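PDB 5N40: putative invasin from Yersinia pseudotuberculosis IP 31758, which probably works as a bacterial adhesin, placing a C-type lectin-like domain at the end of a row of immunoglobulin-like domains for attachment to host cells. Local coordinates for residues A[11-17]-A[29-35]; A[48-54]-A[80-86]; A[236-240]-A[289-294]; A[281-287]-A[311-315]. The protein carries 1 engineered substitution. All coordinates share one frame; numbering follows the deposited sequence.

Contact 1: residues A[11-17]-A[29-35]; sequences NSTLVAA and SVVTLTL
T13 to A17 pair antiparallel with V30 to T34, and the axes of the two short strands come within 4.6 Å at an angle of 162°. Three hydrogen-bonded pairs, T13 with T34, V15 with T32 and A17 with V30, alternate with the non-hydrogen-bonded pairs L14 with L33 and A16 with V31. In the gaps the CA hydrogens lean on the same carbonyls, as where A16 CA lies 3.2 Å from V30 O. L14 and V31 meet on the face turned to the interior, their side chains passing at a slant with L14 CD1 3.7 Å from V31 CG1. L14 reaches that far because its CG stands anti to the backbone N (chi1 -171°); the same methyl also touches L33 CB, and F50 of strand 48-52 covers the group. The other face is more polar. There T13 and T34 run side by side, and water 1 lies 2.8 Å from each of T13 OG1 and T34 OG1 while donating to T32 O at 2.9 Å. Beyond the pairing, S12 OG bonds to S8 O and R36 N, and S29 OG to P18 O. This hairpin is thus two-sided: backbone bonds fix its register, aliphatic carbon fills the inner face, and on the outer face a water ties two hydroxyls to a carbonyl that already accepts V15 N.

Contact 2: residues A[48-54]-A[80-86]; sequences VAFTSTL and TASLSVN
T53 meets S82 where the paired backbones of 48-54 and 80-86 begin to part, and its hydroxyl takes over from a main-chain carbonyl. Its CB sits 4.1 Å from S82 N. From there CG2 lies over S82 O (3.8 Å) and brushes S82 CB, while OG1, held between the backbone N and the carbonyl carbon of its own residue (chi1 57°), accepts the N-H of S82 at 2.9 Å and 163°. Water 3 lies 2.8 Å from the same oxygen and donates onward to T80 O, so the hydroxyl both receives the neighbouring strand and, through the water, reaches two residues back along it. T53 N returns a bond to S82 O, which also accepts from water 2. Upstream the pairing is regular antiparallel: A49 and N86 exchange two main-chain bonds, as do T51 and S84. On the inward face V85 CG2 lies in the plane of the F50 ring, at its edge, 3.8 Å from CE1. L83 CD2 approaches S52 CB and OG, and that hydroxyl donates to L54 O at 2.7 Å, closing the turn out of the strand. L54 CB then packs on A81 CB. Strands 28-34, 56-63 and 67-73 supply further partners for F50, among them V31, L57 and A70. An edge strand that sends V48, F50 and S52 between two facing layers and A49 and T51 to the other side fits an immunoglobulin-like beta sandwich, in keeping with the E-set relationship of this invasin domain.

Contact 3: residues A[236-240]-A[289-294]; sequences TLTAS and SLYNLY
S289 OG, resting 3.9 Å from A239 CB, is gripped twice: it gives its proton to Q286 O one turn back in the helix and accepts from water 5 at 2.6 Å. That water donates a second time, to A239 O at 2.7 Å, and so spans strand and helix where no direct hydrogen bond does. A similar link closes the other end. Water 4 donates to T238 O at 2.6 Å and lies at the edge of the Y294 ring, in its plane, hydrogen-bonded to OH. Between the two waters the surfaces are apolar. Strand 236-239, paired with 242-245 in a small hairpin, runs at 98° to helix 289-293, consistent with the C-type lectin-like fold of the adhesion domain, in which helices pack on short strands. L237 and L290 meet at about a right angle, L290 CD1 lying 3.8 Å from L237 CB. With chi1 at -179°, which swings CG opposite the main-chain N, L290 CD1 is carried across to the strand, and it also lies in plane at the edge of the Y294 ring. L237 CD2 meets that tyrosine near CZ and OH. L293, whose chi1 of -140° is well off a staggered value, presses CD2 to 3.2 Å from T238 O, a tight fit, and also against A239 CB. A303 and W305 also touch L237, while F244, I299 and M327 touch L290.

Contact 4: residues A[281-287]-A[311-315]; sequences VPSSSQL and YRSST
S284 N donates to T315 OG1 at 2.9 Å in an almost straight bond of 173°, so that a threonine hydroxyl from the strand corner receives the first N-H of helix 284-293. The next two amides are served as well: S285 N gives to water 6, which also bonds to S284 OG and T315 OG1, and Q286 N gives to S283 OG. S283 N in turn donates to Q286 OE1 at 2.9 Å, completing a capping box. Ahead of the helix, S314 fills two carbonyls, its OG donating to V281 O at 2.7 Å and its N to P282 O at 2.9 Å, each from above the carbonyl plane. S313 OG accepts T315 N in an ST turn and gives to F323 O on the adjoining strand. Carbon contributes less: the methyls V281 CG1 and L287 CD1 both abut the carbonyl oxygen R312 O, at 3.3 and 3.4 Å, and L287 CD1 also nears Y311 CB. The R312 guanidinium leads away, to F270 O, G340 O and G344 O. With each N-H of the opening turn matched to an acceptor, the helix start is met largely by hydroxyls, and its positive end would probably polarise T315 OG1 as an acceptor.

In the fold
Contacts 1 and 2 belong to the immunoglobulin-like domain at the N-terminal end, contacts 3 and 4 to the lectin-like domain, each of their centres lying between about 73 Å (contact 2 to contact 3) and about 90 Å (contact 1 to contact 4) from those of the first pair. The first pair are both antiparallel strand pairings, each only partly buried, and they touch face to face through L33 on V48 and L14 on F50, so their inner faces share one core. The second pair use two ends of helix 284-293: contact 4 is buried and ties down its start by side-chain hydroxyls, whereas contact 3, nearer the surface, holds its C-terminal end by apolar packing of leucines, an alanine and a tyrosine ring, with bridging waters.

Contact 1: residues A[11-17]-A[29-35]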
loop_
_atom_site.group_PDB
_atom_site.type_symbol
_atom_site.label_atom_id
_atom_site.label_comp_id
_atom_site.label_asym_id
_atom_site.label_seq_id
_atom_site.Cartn_x
_atom_site.Cartn_y
_atom_site.Cartn_z
ATOM N N ASN A 11 1.674 47.445 27.210
ATOM C CA ASN A 11 2.852 48.125 26.686
ATOM C C ASN A 11 3.986 47.153 26.393
ATOM O O ASN A 11 4.815 47.420 25.517
ATOM C CB ASN A 11 3.334 49.200 27.660
ATOM C CG ASN A 11 2.351 50.344 27.797
ATOM O OD1 ASN A 11 1.601 50.645 26.870
ATOM N ND2 ASN A 11 2.344 50.981 28.961
ATOM N N SER A 12 4.046 46.037 27.109
ATOM C CA SER A 12 5.014 44.999 26.800
ATOM C C SER A 12 4.571 44.214 25.572
ATOM O O SER A 12 3.377 44.011 25.338
ATOM C CB SER A 12 5.181 44.041 27.976
ATOM O OG SER A 12 5.662 44.710 29.123
ATOM N N THR A 13 5.548 43.754 24.797
ATOM C CA THR A 13 5.270 42.962 23.608
ATOM C C THR A 13 6.214 41.771 23.563
ATOM O O THR A 13 7.351 41.837 24.042
ATOM C CB THR A 13 5.411 43.790 22.322
ATOM O OG1 THR A 13 6.774 44.188 22.147
ATOM C CG2 THR A 13 4.529 45.021 22.384
ATOM N N LEU A 14 5.709 40.666 23.018
ATOM C CA LEU A 14 6.496 39.466 22.758
ATOM C C LEU A 14 6.387 39.172 21.270
ATOM O O LEU A 14 5.279 39.029 20.743
ATOM C CB LEU A 14 5.991 38.284 23.586
ATOM C CG LEU A 14 6.853 37.019 23.563
ATOM C CD1 LEU A 14 8.170 37.235 24.306
ATOM C CD2 LEU A 14 6.093 35.832 24.144
ATOM N N VAL A 15 7.528 39.097 20.592
ATOM C CA VAL A 15 7.558 38.877 19.154
ATOM C C VAL A 15 8.602 37.820 18.830
ATOM O O VAL A 15 9.485 37.509 19.634
ATOM C CB VAL A 15 7.852 40.180 18.377
ATOM C CG1 VAL A 15 6.897 41.291 18.829
ATOM C CG2 VAL A 15 9.301 40.608 18.558
ATOM N N ALA A 16 8.479 37.256 17.630
ATOM C CA ALA A 16 9.421 36.270 17.129
ATOM C C ALA A 16 9.773 36.612 15.693
ATOM O O ALA A 16 8.946 37.137 14.948
ATOM C CB ALA A 16 8.851 34.850 17.202
ATOM N N ALA A 17 11.019 36.334 15.328
ATOM C CA ALA A 17 11.521 36.628 13.995
ATOM C C ALA A 17 12.512 35.559 13.555
ATOM O O ALA A 17 13.589 35.435 14.152
ATOM C CB ALA A 17 12.185 38.008 13.962
ATOM N N SER A 29 14.624 30.872 15.394
ATOM C CA SER A 29 13.912 32.139 15.461
ATOM C C SER A 29 14.289 32.851 16.751
ATOM O O SER A 29 14.534 32.217 17.776
ATOM C CB SER A 29 12.392 31.942 15.408
ATOM O OG SER A 29 11.722 33.190 15.497
ATOM N N VAL A 30 14.345 34.180 16.698
ATOM C CA VAL A 30 14.680 34.985 17.867
ATOM C C VAL A 30 13.388 35.486 18.490
ATOM O O VAL A 30 12.559 36.107 17.812
ATOM C CB VAL A 30 15.618 36.150 17.504
ATOM C CG1 VAL A 30 15.783 37.104 18.688
ATOM C CG2 VAL A 30 16.978 35.611 17.076
ATOM N N VAL A 31 13.214 35.204 19.776
ATOM C CA VAL A 31 12.069 35.666 20.546
ATOM C C VAL A 31 12.519 36.872 21.353
ATOM O O VAL A 31 13.526 36.804 22.068
ATOM C CB VAL A 31 11.529 34.557 21.463
ATOM C CG1 VAL A 31 10.318 35.038 22.241
ATOM C CG2 VAL A 31 11.199 33.315 20.652
ATOM N N THR A 32 11.797 37.982 21.218
ATOM C CA THR A 32 12.152 39.236 21.871
ATOM C C THR A 32 10.993 39.697 22.739
ATOM O O THR A 32 9.883 39.915 22.242
ATOM C CB THR A 32 12.509 40.315 20.846
ATOM O OG1 THR A 32 13.658 39.900 20.098
ATOM C CG2 THR A 32 12.827 41.648 21.536
ATOM N N LEU A 33 11.256 39.827 24.031
ATOM C CA LEU A 33 10.362 40.519 24.943
ATOM C C LEU A 33 10.816 41.961 25.074
ATOM O O LEU A 33 11.986 42.221 25.359
ATOM C CB LEU A 33 10.365 39.858 26.321
ATOM C CG LEU A 33 9.635 40.612 27.432
ATOM C CD1 LEU A 33 8.121 40.577 27.222
ATOM C CD2 LEU A 33 10.014 40.049 28.799
ATOM N N THR A 34 9.882 42.888 24.887
ATOM C CA THR A 34 10.083 44.300 25.206
ATOM C C THR A 34 9.267 44.556 26.467
ATOM O O THR A 34 8.039 44.637 26.412
ATOM C CB THR A 34 9.658 45.188 24.046
ATOM O OG1 THR A 34 10.405 44.807 22.881
ATOM C CG2 THR A 34 9.909 46.679 24.366
ATOM N N LEU A 35 9.952 44.639 27.607
ATOM C CA LEU A 35 9.301 44.699 28.908
ATOM C C LEU A 35 9.119 46.155 29.316
ATOM O O LEU A 35 10.097 46.901 29.439
ATOM C CB LEU A 35 10.117 43.932 29.947
ATOM C CG LEU A 35 9.457 43.730 31.314
ATOM C CD1 LEU A 35 8.155 42.954 31.191
ATOM C CD2 LEU A 35 10.406 43.022 32.271
HETATM O O HOH W 1 9.101 42.655 21.596
#

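Contact 2: residues A[48-54]-A[80-86]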
loop_
_atom_site.group_PDB
_atom_site.type_symbol
_atom_site.label_atom_id
_atom_site.label_comp_id
_atom_site.label_asym_id
_atom_site.label_seq_id
_atom_site.Cartn_x
_atom_site.Cartn_y
_atom_site.Cartn_z
ATOM N N VAL A 48 13.726 36.838 33.335
ATOM C CA VAL A 48 12.726 36.537 32.318
ATOM C C VAL A 48 12.944 35.118 31.807
ATOM O O VAL A 48 14.086 34.687 31.597
ATOM C CB VAL A 48 12.817 37.564 31.170
ATOM C CG1 VAL A 48 11.873 37.216 30.019
ATOM C CG2 VAL A 48 12.517 38.956 31.700
ATOM N N ALA A 49 11.845 34.387 31.625
ATOM C CA ALA A 49 11.876 33.051 31.049
ATOM C C ALA A 49 10.800 32.947 29.982
ATOM O O ALA A 49 9.725 33.542 30.111
ATOM C CB ALA A 49 11.663 31.970 32.115
ATOM N N PHE A 50 11.100 32.199 28.922
ATOM C CA PHE A 50 10.154 31.919 27.852
ATOM C C PHE A 50 9.801 30.438 27.846
ATOM O O PHE A 50 10.596 29.589 28.257
ATOM C CB PHE A 50 10.726 32.287 26.477
ATOM C CG PHE A 50 11.106 33.745 26.321
ATOM C CD1 PHE A 50 10.411 34.750 26.971
ATOM C CD2 PHE A 50 12.169 34.102 25.502
ATOM C CE1 PHE A 50 10.779 36.083 26.809
ATOM C CE2 PHE A 50 12.542 35.420 25.347
ATOM C CZ PHE A 50 11.849 36.412 25.997
ATOM N N THR A 51 8.597 30.130 27.373
ATOM C CA THR A 51 8.218 28.757 27.077
ATOM C C THR A 51 7.676 28.695 25.657
ATOM O O THR A 51 7.194 29.690 25.112
ATOM C CB THR A 51 7.176 28.215 28.065
ATOM O OG1 THR A 51 5.915 28.860 27.848
ATOM C CG2 THR A 51 7.630 28.451 29.497
ATOM N N SER A 52 7.758 27.507 25.061
ATOM C CA SER A 52 7.231 27.267 23.725
ATOM C C SER A 52 6.637 25.867 23.667
ATOM O O SER A 52 7.210 24.927 24.221
ATOM C CB SER A 52 8.309 27.389 22.654
ATOM O OG SER A 52 7.754 27.175 21.362
ATOM N N THR A 53 5.507 25.728 22.964
ATOM C CA THR A 53 4.859 24.422 22.848
ATOM C C THR A 53 5.596 23.491 21.892
ATOM O O THR A 53 5.409 22.268 21.961
ATOM C CB THR A 53 3.407 24.583 22.394
ATOM O OG1 THR A 53 3.349 25.292 21.148
ATOM C CG2 THR A 53 2.599 25.333 23.450
ATOM N N LEU A 54 6.434 24.039 21.019
ATOM C CA LEU A 54 7.220 23.269 20.072
ATOM C C LEU A 54 8.654 23.777 20.080
ATOM O O LEU A 54 8.906 24.965 20.296
ATOM C CB LEU A 54 6.642 23.372 18.649
ATOM C CG LEU A 54 5.228 22.845 18.412
ATOM C CD1 LEU A 54 4.768 23.230 17.000
ATOM C CD2 LEU A 54 5.171 21.337 18.632
ATOM N N THR A 80 1.811 24.855 15.428
ATOM C CA THR A 80 1.979 26.251 15.811
ATOM C C THR A 80 2.631 26.305 17.186
ATOM O O THR A 80 2.075 25.786 18.161
ATOM C CB THR A 80 0.640 26.984 15.821
ATOM O OG1 THR A 80 0.013 26.848 14.536
ATOM C CG2 THR A 80 0.850 28.469 16.142
ATOM N N ALA A 81 3.811 26.919 17.260
ATOM C CA ALA A 81 4.480 27.128 18.539
ATOM C C ALA A 81 3.872 28.344 19.221
ATOM O O ALA A 81 3.972 29.461 18.703
ATOM C CB ALA A 81 5.981 27.330 18.349
ATOM N N SER A 82 3.225 28.130 20.363
ATOM C CA SER A 82 2.729 29.228 21.179
ATOM C C SER A 82 3.768 29.560 22.237
ATOM O O SER A 82 4.238 28.670 22.951
ATOM C CB SER A 82 1.403 28.858 21.837
ATOM O OG SER A 82 0.398 28.656 20.859
ATOM N N LEU A 83 4.113 30.839 22.333
ATOM C CA LEU A 83 5.175 31.322 23.203
ATOM C C LEU A 83 4.564 32.051 24.388
ATOM O O LEU A 83 3.664 32.876 24.209
ATOM C CB LEU A 83 6.106 32.264 22.440
ATOM C CG LEU A 83 6.741 31.696 21.170
ATOM C CD1 LEU A 83 7.343 32.815 20.327
ATOM C CD2 LEU A 83 7.793 30.691 21.534
ATOM N N SER A 84 5.063 31.762 25.588
ATOM C CA SER A 84 4.646 32.469 26.792
ATOM C C SER A 84 5.871 32.999 27.523
ATOM O O SER A 84 7.007 32.590 27.265
ATOM C CB SER A 84 3.832 31.575 27.732
ATOM O OG SER A 84 4.652 30.595 28.334
ATOM N N VAL A 85 5.629 33.931 28.441
ATOM C CA VAL A 85 6.700 34.609 29.158
ATOM C C VAL A 85 6.314 34.728 30.626
ATOM O O VAL A 85 5.151 34.979 30.956
ATOM C CB VAL A 85 6.983 36.000 28.542
ATOM C CG1 VAL A 85 5.704 36.801 28.418
ATOM C CG2 VAL A 85 8.020 36.756 29.355
ATOM N N ASN A 86 7.292 34.535 31.508
ATOM C CA ASN A 86 7.090 34.800 32.924
ATOM C C ASN A 86 8.298 35.553 33.467
ATOM O O ASN A 86 9.400 35.491 32.912
ATOM C CB ASN A 86 6.819 33.505 33.732
ATOM C CG ASN A 86 7.925 32.482 33.620
ATOM O OD1 ASN A 86 8.979 32.619 34.238
ATOM N ND2 ASN A 86 7.674 31.418 32.857
HETATM O O HOH W 2 3.973 28.279 25.546
HETATM O O HOH W 3 1.582 23.504 19.992
#

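Contact 3: residues A[236-240]-A[289-294]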
loop_
_atom_site.group_PDB
_atom_site.type_symbol
_atom_site.label_atom_id
_atom_site.label_comp_id
_atom_site.label_asym_id
_atom_site.label_seq_id
_atom_site.Cartn_x
_atom_site.Cartn_y
_atom_site.Cartn_z
ATOM N N THR A 236 0.908 -27.413 -12.449
ATOM C CA THR A 236 0.525 -28.818 -12.426
ATOM C C THR A 236 -0.055 -29.144 -11.056
ATOM O O THR A 236 0.186 -28.440 -10.072
ATOM C CB THR A 236 1.720 -29.750 -12.702
ATOM O OG1 THR A 236 2.677 -29.635 -11.640
ATOM C CG2 THR A 236 2.398 -29.408 -14.020
ATOM N N LEU A 237 -0.825 -30.230 -11.000
ATOM C CA LEU A 237 -1.267 -30.825 -9.749
ATOM C C LEU A 237 -1.017 -32.327 -9.819
ATOM O O LEU A 237 -1.041 -32.920 -10.896
ATOM C CB LEU A 237 -2.752 -30.563 -9.484
ATOM C CG LEU A 237 -3.202 -29.099 -9.370
ATOM C CD1 LEU A 237 -4.720 -29.027 -9.419
ATOM C CD2 LEU A 237 -2.680 -28.464 -8.089
ATOM N N THR A 238 -0.769 -32.938 -8.669
ATOM C CA THR A 238 -0.490 -34.368 -8.616
ATOM C C THR A 238 -1.449 -35.074 -7.670
ATOM O O THR A 238 -1.742 -34.587 -6.574
ATOM C CB THR A 238 0.957 -34.615 -8.193
ATOM O OG1 THR A 238 1.841 -33.953 -9.112
ATOM C CG2 THR A 238 1.274 -36.106 -8.171
ATOM N N ALA A 239 -1.927 -36.241 -8.095
ATOM C CA ALA A 239 -2.782 -37.071 -7.255
ATOM C C ALA A 239 -2.370 -38.525 -7.451
ATOM O O ALA A 239 -2.595 -39.099 -8.520
ATOM C CB ALA A 239 -4.260 -36.865 -7.579
ATOM N N SER A 240 -1.736 -39.089 -6.425
ATOM C CA SER A 240 -1.382 -40.504 -6.374
ATOM C C SER A 240 -0.640 -40.949 -7.638
ATOM O O SER A 240 -1.033 -41.887 -8.338
ATOM C CB SER A 240 -2.636 -41.339 -6.126
ATOM O OG SER A 240 -3.205 -40.964 -4.881
ATOM N N SER A 289 -10.062 -38.590 -9.010
ATOM C CA SER A 289 -9.132 -38.654 -7.885
ATOM C C SER A 289 -8.493 -37.293 -7.618
ATOM O O SER A 289 -8.220 -36.950 -6.461
ATOM C CB SER A 289 -8.052 -39.707 -8.145
ATOM O OG SER A 289 -7.058 -39.208 -9.024
ATOM N N LEU A 290 -8.237 -36.511 -8.669
ATOM C CA LEU A 290 -7.755 -35.146 -8.466
ATOM C C LEU A 290 -8.828 -34.283 -7.807
ATOM O O LEU A 290 -8.536 -33.531 -6.866
ATOM C CB LEU A 290 -7.309 -34.544 -9.798
ATOM C CG LEU A 290 -6.753 -33.111 -9.751
ATOM C CD1 LEU A 290 -5.503 -33.051 -8.894
ATOM C CD2 LEU A 290 -6.464 -32.605 -11.153
ATOM N N TYR A 291 -10.079 -34.387 -8.274
ATOM C CA TYR A 291 -11.177 -33.696 -7.608
ATOM C C TYR A 291 -11.211 -34.022 -6.118
ATOM O O TYR A 291 -11.383 -33.133 -5.278
ATOM C CB TYR A 291 -12.523 -34.059 -8.244
ATOM C CG TYR A 291 -13.646 -33.570 -7.366
ATOM C CD1 TYR A 291 -14.003 -32.223 -7.350
ATOM C CD2 TYR A 291 -14.310 -34.433 -6.506
ATOM C CE1 TYR A 291 -15.004 -31.756 -6.517
ATOM C CE2 TYR A 291 -15.310 -33.978 -5.667
ATOM C CZ TYR A 291 -15.652 -32.637 -5.676
ATOM O OH TYR A 291 -16.638 -32.173 -4.841
ATOM N N ASN A 292 -11.077 -35.307 -5.770
ATOM C CA ASN A 292 -11.167 -35.712 -4.369
ATOM C C ASN A 292 -10.074 -35.075 -3.521
ATOM O O ASN A 292 -10.254 -34.895 -2.309
ATOM C CB ASN A 292 -11.098 -37.236 -4.264
ATOM C CG ASN A 292 -12.371 -37.911 -4.737
ATOM O OD1 ASN A 292 -13.457 -37.330 -4.684
ATOM N ND2 ASN A 292 -12.246 -39.150 -5.193
ATOM N N LEU A 293 -8.933 -34.743 -4.126
ATOM C CA LEU A 293 -7.881 -34.046 -3.401
ATOM C C LEU A 293 -8.266 -32.594 -3.134
ATOM O O LEU A 293 -7.947 -32.047 -2.071
ATOM C CB LEU A 293 -6.579 -34.126 -4.198
ATOM C CG LEU A 293 -5.269 -34.361 -3.454
ATOM C CD1 LEU A 293 -5.319 -35.645 -2.648
ATOM C CD2 LEU A 293 -4.131 -34.418 -4.458
ATOM N N TYR A 294 -8.962 -31.961 -4.080
ATOM C CA TYR A 294 -9.375 -30.559 -3.978
ATOM C C TYR A 294 -10.871 -30.458 -4.248
ATOM O O TYR A 294 -11.293 -29.951 -5.296
ATOM C CB TYR A 294 -8.593 -29.690 -4.966
ATOM C CG TYR A 294 -7.094 -29.866 -4.882
ATOM C CD1 TYR A 294 -6.350 -29.200 -3.920
ATOM C CD2 TYR A 294 -6.425 -30.706 -5.765
ATOM C CE1 TYR A 294 -4.971 -29.365 -3.841
ATOM C CE2 TYR A 294 -5.055 -30.875 -5.693
ATOM C CZ TYR A 294 -4.333 -30.206 -4.730
ATOM O OH TYR A 294 -2.963 -30.386 -4.673
HETATM O O HOH W 4 -1.126 -32.165 -5.732
HETATM O O HOH W 5 -4.748 -39.999 -9.863
#

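Contact 4: residues A[281-287]-A[311-315]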
loop_
_atom_site.group_PDB
_atom_site.type_symbol
_atom_site.label_atom_id
_atom_site.label_comp_id
_atom_site.label_asym_id
_atom_site.label_seq_id
_atom_site.Cartn_x
_atom_site.Cartn_y
_atom_site.Cartn_z
ATOM N N VAL A 281 -4.629 -37.682 -22.569
ATOM C CA VAL A 281 -5.782 -37.231 -21.794
ATOM C C VAL A 281 -5.962 -38.180 -20.615
ATOM O O VAL A 281 -5.980 -39.407 -20.813
ATOM C CB VAL A 281 -7.043 -37.161 -22.671
ATOM C CG1 VAL A 281 -8.248 -36.703 -21.865
ATOM C CG2 VAL A 281 -6.804 -36.234 -23.847
ATOM N N PRO A 282 -6.081 -37.689 -19.383
ATOM C CA PRO A 282 -6.232 -38.607 -18.249
ATOM C C PRO A 282 -7.558 -39.353 -18.301
ATOM O O PRO A 282 -8.524 -38.940 -18.947
ATOM C CB PRO A 282 -6.150 -37.686 -17.024
ATOM C CG PRO A 282 -6.546 -36.340 -17.538
ATOM C CD PRO A 282 -6.034 -36.281 -18.946
ATOM N N SER A 283 -7.587 -40.493 -17.618
ATOM C CA SER A 283 -8.828 -41.232 -17.495
ATOM C C SER A 283 -9.804 -40.467 -16.606
ATOM O O SER A 283 -9.424 -39.574 -15.844
ATOM C CB SER A 283 -8.573 -42.625 -16.914
ATOM O OG SER A 283 -8.156 -42.537 -15.559
ATOM N N SER A 284 -11.083 -40.833 -16.699
ATOM C CA SER A 284 -12.079 -40.167 -15.870
ATOM C C SER A 284 -11.849 -40.457 -14.388
ATOM O O SER A 284 -12.020 -39.570 -13.546
ATOM C CB SER A 284 -13.489 -40.571 -16.306
ATOM O OG SER A 284 -13.663 -41.973 -16.303
ATOM N N SER A 285 -11.444 -41.683 -14.040
ATOM C CA SER A 285 -11.176 -41.958 -12.629
ATOM C C SER A 285 -9.969 -41.171 -12.125
ATOM O O SER A 285 -9.945 -40.758 -10.960
ATOM C CB SER A 285 -10.968 -43.456 -12.403
ATOM O OG SER A 285 -9.779 -43.906 -13.015
ATOM N N GLN A 286 -8.965 -40.958 -12.975
ATOM C CA GLN A 286 -7.833 -40.120 -12.586
ATOM C C GLN A 286 -8.286 -38.698 -12.281
ATOM O O GLN A 286 -7.906 -38.123 -11.257
ATOM C CB GLN A 286 -6.773 -40.129 -13.684
ATOM C CG GLN A 286 -5.901 -41.382 -13.657
ATOM C CD GLN A 286 -5.125 -41.599 -14.933
ATOM O OE1 GLN A 286 -5.299 -40.878 -15.912
ATOM N NE2 GLN A 286 -4.255 -42.599 -14.928
ATOM N N LEU A 287 -9.118 -38.121 -13.152
ATOM C CA LEU A 287 -9.627 -36.776 -12.909
ATOM C C LEU A 287 -10.463 -36.722 -11.639
ATOM O O LEU A 287 -10.400 -35.744 -10.890
ATOM C CB LEU A 287 -10.444 -36.298 -14.113
ATOM C CG LEU A 287 -9.626 -35.899 -15.337
ATOM C CD1 LEU A 287 -10.535 -35.783 -16.549
ATOM C CD2 LEU A 287 -8.879 -34.587 -15.093
ATOM N N TYR A 311 -14.001 -31.091 -18.106
ATOM C CA TYR A 311 -12.683 -31.523 -18.548
ATOM C C TYR A 311 -12.797 -32.868 -19.251
ATOM O O TYR A 311 -13.517 -33.759 -18.789
ATOM C CB TYR A 311 -11.721 -31.632 -17.354
ATOM C CG TYR A 311 -11.218 -30.283 -16.872
ATOM C CD1 TYR A 311 -12.083 -29.345 -16.328
ATOM C CD2 TYR A 311 -9.872 -29.954 -16.965
ATOM C CE1 TYR A 311 -11.620 -28.097 -15.909
ATOM C CE2 TYR A 311 -9.401 -28.717 -16.540
ATOM C CZ TYR A 311 -10.276 -27.800 -16.010
ATOM O OH TYR A 311 -9.797 -26.563 -15.594
ATOM N N ARG A 312 -12.093 -33.014 -20.369
ATOM C CA ARG A 312 -12.186 -34.239 -21.153
ATOM C C ARG A 312 -11.376 -35.360 -20.511
ATOM O O ARG A 312 -10.338 -35.130 -19.883
ATOM C CB ARG A 312 -11.701 -34.007 -22.589
ATOM C CG ARG A 312 -12.618 -33.104 -23.401
ATOM C CD ARG A 312 -12.349 -33.200 -24.903
ATOM N NE ARG A 312 -13.445 -32.611 -25.669
ATOM C CZ ARG A 312 -14.604 -33.217 -25.913
ATOM N NH1 ARG A 312 -14.832 -34.445 -25.458
ATOM N NH2 ARG A 312 -15.542 -32.596 -26.616
ATOM N N SER A 313 -11.871 -36.586 -20.668
ATOM C CA SER A 313 -11.153 -37.777 -20.244
ATOM C C SER A 313 -10.957 -38.701 -21.435
ATOM O O SER A 313 -11.552 -38.522 -22.501
ATOM C CB SER A 313 -11.895 -38.519 -19.123
ATOM O OG SER A 313 -12.753 -39.523 -19.650
ATOM N N SER A 314 -10.117 -39.710 -21.234
ATOM C CA SER A 314 -9.837 -40.707 -22.256
ATOM C C SER A 314 -10.594 -42.008 -22.023
ATOM O O SER A 314 -10.281 -43.015 -22.665
ATOM C CB SER A 314 -8.337 -40.984 -22.314
ATOM O OG SER A 314 -7.857 -41.376 -21.040
ATOM N N THR A 315 -11.579 -42.008 -21.127
ATOM C CA THR A 315 -12.377 -43.193 -20.837
ATOM C C THR A 315 -13.600 -43.216 -21.748
ATOM O O THR A 315 -14.430 -42.300 -21.702
ATOM C CB THR A 315 -12.809 -43.201 -19.371
ATOM O OG1 THR A 315 -11.658 -43.063 -18.528
ATOM C CG2 THR A 315 -13.542 -44.499 -19.023
HETATM O O HOH W 6 -11.770 -44.035 -15.778
#